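Local coordinates for protein inner kinetochore subunit cnp3 (Schizosaccharomyces pombe, PDB 6O2D) that helps build the inner kinetochore on centromeric DNA, the platform through which chromosomes are attached to spindle microtubules in mitosis and meiosis, at residues F66-V71 with R134-H139; S90-Q95 with D112-V117. One frame throughout, in Å; residues are numbered along the deposited sequence.

Contact 1: residues F66-V71 with R134-H139; sequences FAAGVV and RLYYTH
Y137 lays its ring across the backbone of G69, its partner on the neighbouring antiparallel strand. With CG set between the backbone N and the carbonyl carbon (chi1 77°), the phenol swings over the strand, and one face lies on the peptide: G69 N sits above the ring centre, and G69 CA is 3.7 Å from the centroid of the Y137 ring in a CH-pi contact. An aromatic ring folded over a cross-strand glycine in this way is the arrangement known as aromatic rescue of glycine. Beneath it the two residues form a hydrogen-bonded pair, G69 N to Y137 O and Y137 N to G69 O both 2.9 Å. V71 meets the same ring further along. Its CG2, the branch beside the backbone N, reaches Y137 CD2 at 3.8 Å, the side chain crossing the tyrosine at about a right angle.

These strands are neighbours in the larger sheet of the cupin fold, the beta-barrel domain of this CENP-C homologue. Side chains of F56 and S58 on strand 55-62 also touch Y137, and F91 of strand 88-95 lies against its CB.

At the other end H139 leans back over A67, bringing NE2 3.3 Å from A67 CB, while A67 N bonds to H139 O at 3.1 Å. The opposite face of the sheet carries A68, V70, Y136 and T138. There A68 CB lies 3.6 Å from Y136 OH, a hydroxyl hydrogen-bonded to S90 OG of the second subunit, and F66 CE1 rests against T138 CB at 3.8 Å.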
loop_
_atom_site.group_PDB
_atom_site.type_symbol
_atom_site.label_atom_id
_atom_site.label_comp_id
_atom_site.label_asym_id
_atom_site.label_seq_id
_atom_site.Cartn_x
_atom_site.Cartn_y
_atom_site.Cartn_z
ATOM N N PHE B 66 4.064 -6.477 -7.089
ATOM C CA PHE B 66 3.163 -5.737 -6.207
ATOM C C PHE B 66 1.712 -6.073 -6.523
ATOM O O PHE B 66 1.352 -6.253 -7.688
ATOM C CB PHE B 66 3.418 -4.232 -6.347
ATOM C CG PHE B 66 2.413 -3.356 -5.640
ATOM C CD1 PHE B 66 2.624 -2.963 -4.326
ATOM C CD2 PHE B 66 1.283 -2.882 -6.309
ATOM C CE1 PHE B 66 1.715 -2.138 -3.672
ATOM C CE2 PHE B 66 0.367 -2.063 -5.665
ATOM C CZ PHE B 66 0.584 -1.691 -4.340
ATOM N N ALA B 67 0.885 -6.151 -5.480
ATOM C CA ALA B 67 -0.559 -6.302 -5.626
ATOM C C ALA B 67 -1.240 -5.585 -4.467
ATOM O O ALA B 67 -0.655 -5.437 -3.391
ATOM C CB ALA B 67 -0.984 -7.775 -5.672
ATOM N N ALA B 68 -2.472 -5.122 -4.694
ATOM C CA ALA B 68 -3.223 -4.435 -3.647
ATOM C C ALA B 68 -4.721 -4.674 -3.805
ATOM O O ALA B 68 -5.223 -4.886 -4.916
ATOM C CB ALA B 68 -2.922 -2.933 -3.639
ATOM N N GLY B 69 -5.433 -4.608 -2.685
ATOM C CA GLY B 69 -6.856 -4.858 -2.709
ATOM C C GLY B 69 -7.541 -4.432 -1.429
ATOM O O GLY B 69 -6.984 -3.682 -0.623
ATOM N N VAL B 70 -8.767 -4.931 -1.254
ATOM C CA VAL B 70 -9.585 -4.614 -0.094
ATOM C C VAL B 70 -10.111 -5.907 0.512
ATOM O O VAL B 70 -10.498 -6.836 -0.208
ATOM C CB VAL B 70 -10.749 -3.656 -0.455
ATOM C CG1 VAL B 70 -11.524 -4.160 -1.666
ATOM C CG2 VAL B 70 -11.688 -3.439 0.737
ATOM N N VAL B 71 -10.086 -5.964 1.844
ATOM C CA VAL B 71 -10.655 -7.046 2.636
ATOM C C VAL B 71 -11.618 -6.414 3.631
ATOM O O VAL B 71 -11.317 -5.359 4.204
ATOM C CB VAL B 71 -9.565 -7.868 3.373
ATOM C CG1 VAL B 71 -10.171 -8.755 4.467
ATOM C CG2 VAL B 71 -8.745 -8.692 2.397
ATOM N N ARG B 134 -13.073 -3.041 7.386
ATOM C CA ARG B 134 -12.771 -2.964 5.972
ATOM C C ARG B 134 -11.309 -2.522 5.936
ATOM O O ARG B 134 -10.931 -1.555 6.621
ATOM C CB ARG B 134 -13.702 -1.970 5.249
ATOM C CG ARG B 134 -13.169 -1.471 3.910
ATOM C CD ARG B 134 -13.930 -0.271 3.297
ATOM N NE ARG B 134 -15.402 -0.291 3.330
ATOM C CZ ARG B 134 -16.177 -1.142 2.665
ATOM N NH1 ARG B 134 -15.643 -2.126 1.952
ATOM N NH2 ARG B 134 -17.496 -1.044 2.768
ATOM N N LEU B 135 -10.467 -3.249 5.178
ATOM C CA LEU B 135 -9.039 -2.949 5.125
ATOM C C LEU B 135 -8.562 -2.767 3.698
ATOM O O LEU B 135 -8.992 -3.481 2.793
ATOM C CB LEU B 135 -8.195 -4.049 5.765
ATOM C CG LEU B 135 -8.533 -4.643 7.121
ATOM C CD1 LEU B 135 -8.014 -6.088 7.199
ATOM C CD2 LEU B 135 -7.941 -3.770 8.207
ATOM N N TYR B 136 -7.604 -1.862 3.536
ATOM C CA TYR B 136 -6.827 -1.740 2.311
ATOM C C TYR B 136 -5.504 -2.476 2.492
ATOM O O TYR B 136 -4.725 -2.135 3.389
ATOM C CB TYR B 136 -6.586 -0.267 1.980
ATOM C CG TYR B 136 -5.640 -0.064 0.829
ATOM C CD1 TYR B 136 -6.001 -0.444 -0.455
ATOM C CD2 TYR B 136 -4.387 0.497 1.020
ATOM C CE1 TYR B 136 -5.153 -0.263 -1.515
ATOM C CE2 TYR B 136 -3.523 0.679 -0.046
ATOM C CZ TYR B 136 -3.916 0.295 -1.307
ATOM O OH TYR B 136 -3.072 0.461 -2.376
ATOM N N TYR B 137 -5.245 -3.480 1.655
ATOM C CA TYR B 137 -4.028 -4.270 1.787
ATOM C C TYR B 137 -3.125 -4.092 0.575
ATOM O O TYR B 137 -3.587 -3.850 -0.544
ATOM C CB TYR B 137 -4.332 -5.769 1.984
ATOM C CG TYR B 137 -4.734 -6.533 0.730
ATOM C CD1 TYR B 137 -3.778 -7.055 -0.140
ATOM C CD2 TYR B 137 -6.074 -6.758 0.432
ATOM C CE1 TYR B 137 -4.147 -7.748 -1.288
ATOM C CE2 TYR B 137 -6.454 -7.464 -0.706
ATOM C CZ TYR B 137 -5.488 -7.949 -1.564
ATOM O OH TYR B 137 -5.868 -8.645 -2.695
ATOM N N THR B 138 -1.824 -4.217 0.817
ATOM C CA THR B 138 -0.832 -4.335 -0.238
ATOM C C THR B 138 0.127 -5.440 0.169
ATOM O O THR B 138 0.449 -5.579 1.352
ATOM C CB THR B 138 -0.067 -3.016 -0.472
ATOM O OG1 THR B 138 0.846 -2.789 0.603
ATOM C CG2 THR B 138 -1.030 -1.823 -0.547
ATOM N N HIS B 139 0.577 -6.228 -0.802
ATOM C CA HIS B 139 1.713 -7.107 -0.580
ATOM C C HIS B 139 2.714 -6.928 -1.708
ATOM O O HIS B 139 2.355 -6.561 -2.831
ATOM C CB HIS B 139 1.312 -8.591 -0.425
ATOM C CG HIS B 139 0.617 -9.176 -1.609
ATOM N ND1 HIS B 139 -0.749 -9.352 -1.654
ATOM C CD2 HIS B 139 1.099 -9.671 -2.774
ATOM C CE1 HIS B 139 -1.083 -9.903 -2.807
ATOM N NE2 HIS B 139 0.020 -10.106 -3.506
#

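Contact 2: residues S90-Q95 with D112-V117; sequences SFCILQ and DGVFIV
Strands 90-95 and 113-117 meet as an antiparallel pair centred on F91 and F115, at the margin that the larger cupin sheet has within one subunit, where it meets the second subunit. The two phenylalanines form a hydrogen-bonded pair, F91 N reaching F115 O at 3.1 Å and F115 N returning to F91 O. Their rings project from the same face of the sheet. F115 has CG between its backbone N and carbonyl carbon (chi1 73°), which tips the ring across the gap and brings CZ to 3.4 Å from F91 CD2. The planes are inclined by only 22°, yet with centroids 5.1 Å apart the rings are largely offset and share little of their faces. V117 adds a more distant apolar contact, its CG2 lying at the edge of the F91 ring.

Near the start of strand 113-117, I93 N bonds to G113 O at 3.1 Å, almost head-on to the carbonyl. I93 O takes D112 N at 3.0 Å, so its donor comes from the residue just before G113, where the segment is still loop. I93 CG1 also lies close to the carbonyl, 3.5 Å from G113 O. On the face of the sheet opposite the two phenylalanines, C92 and V114 are a non-hydrogen-bonded pair: V114 CG1 packs 3.6 Å from C92 CB and touches SG as well.

The F91-F115 face looks toward the second sheet of the fold, where F115 meets V100 and V102 of strand 98-102 and makes an edge-to-face pair with F107. V114 and I116 instead pack on F60 of the second subunit. G113, V114 and F115 also pair with a strand of that subunit, so the sheet runs on across the interface, while strand 133-140 flanks strand 88-95 on its other side.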
loop_
_atom_site.group_PDB
_atom_site.type_symbol
_atom_site.label_atom_id
_atom_site.label_comp_id
_atom_site.label_asym_id
_atom_site.label_seq_id
_atom_site.Cartn_x
_atom_site.Cartn_y
_atom_site.Cartn_z
ATOM N N SER B 90 1.049 -5.218 3.969
ATOM C CA SER B 90 0.640 -3.940 4.529
ATOM C C SER B 90 -0.873 -3.928 4.679
ATOM O O SER B 90 -1.594 -4.489 3.850
ATOM C CB SER B 90 1.075 -2.769 3.641
ATOM O OG SER B 90 1.308 -1.604 4.406
ATOM N N PHE B 91 -1.348 -3.326 5.766
ATOM C CA PHE B 91 -2.776 -3.194 6.013
ATOM C C PHE B 91 -3.046 -1.786 6.506
ATOM O O PHE B 91 -2.327 -1.294 7.381
ATOM C CB PHE B 91 -3.273 -4.219 7.031
ATOM C CG PHE B 91 -3.208 -5.628 6.538
ATOM C CD1 PHE B 91 -4.205 -6.135 5.722
ATOM C CD2 PHE B 91 -2.148 -6.446 6.879
ATOM C CE1 PHE B 91 -4.147 -7.436 5.264
ATOM C CE2 PHE B 91 -2.089 -7.739 6.421
ATOM C CZ PHE B 91 -3.092 -8.234 5.612
ATOM N N CYS B 92 -4.068 -1.138 5.944
ATOM C CA CYS B 92 -4.572 0.127 6.461
ATOM C C CYS B 92 -6.038 -0.048 6.824
ATOM O O CYS B 92 -6.847 -0.467 5.987
ATOM C CB CYS B 92 -4.397 1.261 5.448
ATOM S SG CYS B 92 -4.976 2.867 6.093
ATOM N N ILE B 93 -6.379 0.299 8.059
ATOM C CA ILE B 93 -7.697 0.022 8.615
ATOM C C ILE B 93 -8.569 1.236 8.353
ATOM O O ILE B 93 -8.358 2.300 8.940
ATOM C CB ILE B 93 -7.623 -0.299 10.110
ATOM C CG1 ILE B 93 -6.493 -1.295 10.353
ATOM C CG2 ILE B 93 -8.972 -0.814 10.629
ATOM C CD1 ILE B 93 -6.052 -1.365 11.757
ATOM N N LEU B 94 -9.576 1.060 7.502
ATOM C CA LEU B 94 -10.462 2.154 7.146
ATOM C C LEU B 94 -11.647 2.277 8.084
ATOM O O LEU B 94 -12.156 3.387 8.264
ATOM C CB LEU B 94 -10.957 1.976 5.709
ATOM C CG LEU B 94 -9.881 1.881 4.624
ATOM C CD1 LEU B 94 -10.517 2.043 3.266
ATOM C CD2 LEU B 94 -8.781 2.917 4.826
ATOM N N GLN B 95 -12.096 1.174 8.686
ATOM C CA GLN B 95 -13.252 1.213 9.573
ATOM C C GLN B 95 -13.281 -0.048 10.429
ATOM O O GLN B 95 -12.827 -1.114 10.003
ATOM C CB GLN B 95 -14.562 1.371 8.787
ATOM C CG GLN B 95 -15.348 0.094 8.557
ATOM C CD GLN B 95 -16.763 0.365 8.075
ATOM O OE1 GLN B 95 -17.133 1.510 7.804
ATOM N NE2 GLN B 95 -17.561 -0.691 7.963
ATOM N N ASP B 112 -7.381 4.466 10.691
ATOM C CA ASP B 112 -6.145 5.205 10.452
ATOM C C ASP B 112 -4.940 4.570 11.123
ATOM O O ASP B 112 -3.903 5.221 11.277
ATOM C CB ASP B 112 -6.280 6.677 10.867
ATOM C CG ASP B 112 -7.248 7.433 9.985
ATOM O OD1 ASP B 112 -7.743 6.843 9.000
ATOM O OD2 ASP B 112 -7.504 8.621 10.267
ATOM N N GLY B 113 -5.041 3.303 11.504
ATOM C CA GLY B 113 -3.893 2.544 11.957
ATOM C C GLY B 113 -3.401 1.699 10.795
ATOM O O GLY B 113 -4.190 1.259 9.959
ATOM N N VAL B 114 -2.085 1.516 10.727
ATOM C CA VAL B 114 -1.465 0.659 9.725
ATOM C C VAL B 114 -0.447 -0.244 10.407
ATOM O O VAL B 114 0.214 0.161 11.369
ATOM C CB VAL B 114 -0.799 1.469 8.591
ATOM C CG1 VAL B 114 -1.844 2.237 7.803
ATOM C CG2 VAL B 114 0.253 2.413 9.150
ATOM N N PHE B 115 -0.332 -1.471 9.916
ATOM C CA PHE B 115 0.709 -2.366 10.381
ATOM C C PHE B 115 1.235 -3.158 9.193
ATOM O O PHE B 115 0.563 -3.294 8.167
ATOM C CB PHE B 115 0.216 -3.287 11.510
ATOM C CG PHE B 115 -0.704 -4.381 11.059
ATOM C CD1 PHE B 115 -2.055 -4.142 10.895
ATOM C CD2 PHE B 115 -0.224 -5.658 10.827
ATOM C CE1 PHE B 115 -2.906 -5.154 10.494
ATOM C CE2 PHE B 115 -1.071 -6.672 10.428
ATOM C CZ PHE B 115 -2.411 -6.421 10.265
ATOM N N ILE B 116 2.470 -3.642 9.332
ATOM C CA ILE B 116 3.125 -4.443 8.311
ATOM C C ILE B 116 3.386 -5.825 8.873
ATOM O O ILE B 116 3.632 -5.997 10.068
ATOM C CB ILE B 116 4.457 -3.834 7.832
ATOM C CG1 ILE B 116 5.365 -3.544 9.036
ATOM C CG2 ILE B 116 4.206 -2.610 6.985
ATOM C CD1 ILE B 116 6.819 -3.363 8.676
ATOM N N VAL B 117 3.353 -6.813 7.992
ATOM C CA VAL B 117 3.851 -8.136 8.335
ATOM C C VAL B 117 5.078 -8.364 7.466
ATOM O O VAL B 117 4.933 -8.675 6.275
ATOM C CB VAL B 117 2.786 -9.219 8.110
ATOM C CG1 VAL B 117 3.289 -10.572 8.603
ATOM C CG2 VAL B 117 1.479 -8.829 8.785
#

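Overall arrangement
Contacts 1 and 2 belong to one antiparallel sheet, five-stranded within the subunit, in the order 55-62, 66-73, 133-140, 88-95, 113-117, and their centres are about 10 Å apart. The adjacent strands 133-140 and 88-95 join them, through probable hydrogen bonds from S90 N to T138 O and from C92 N to Y136 O and through packing of L135 on I93. Along the chain, both segments of contact 2 fall between those of contact 1, and residues 134-139, the last to come, slot in between strands 66-73 and 88-95. Both contacts touch the second subunit, tying this sheet of the cupin domain directly to dimerisation.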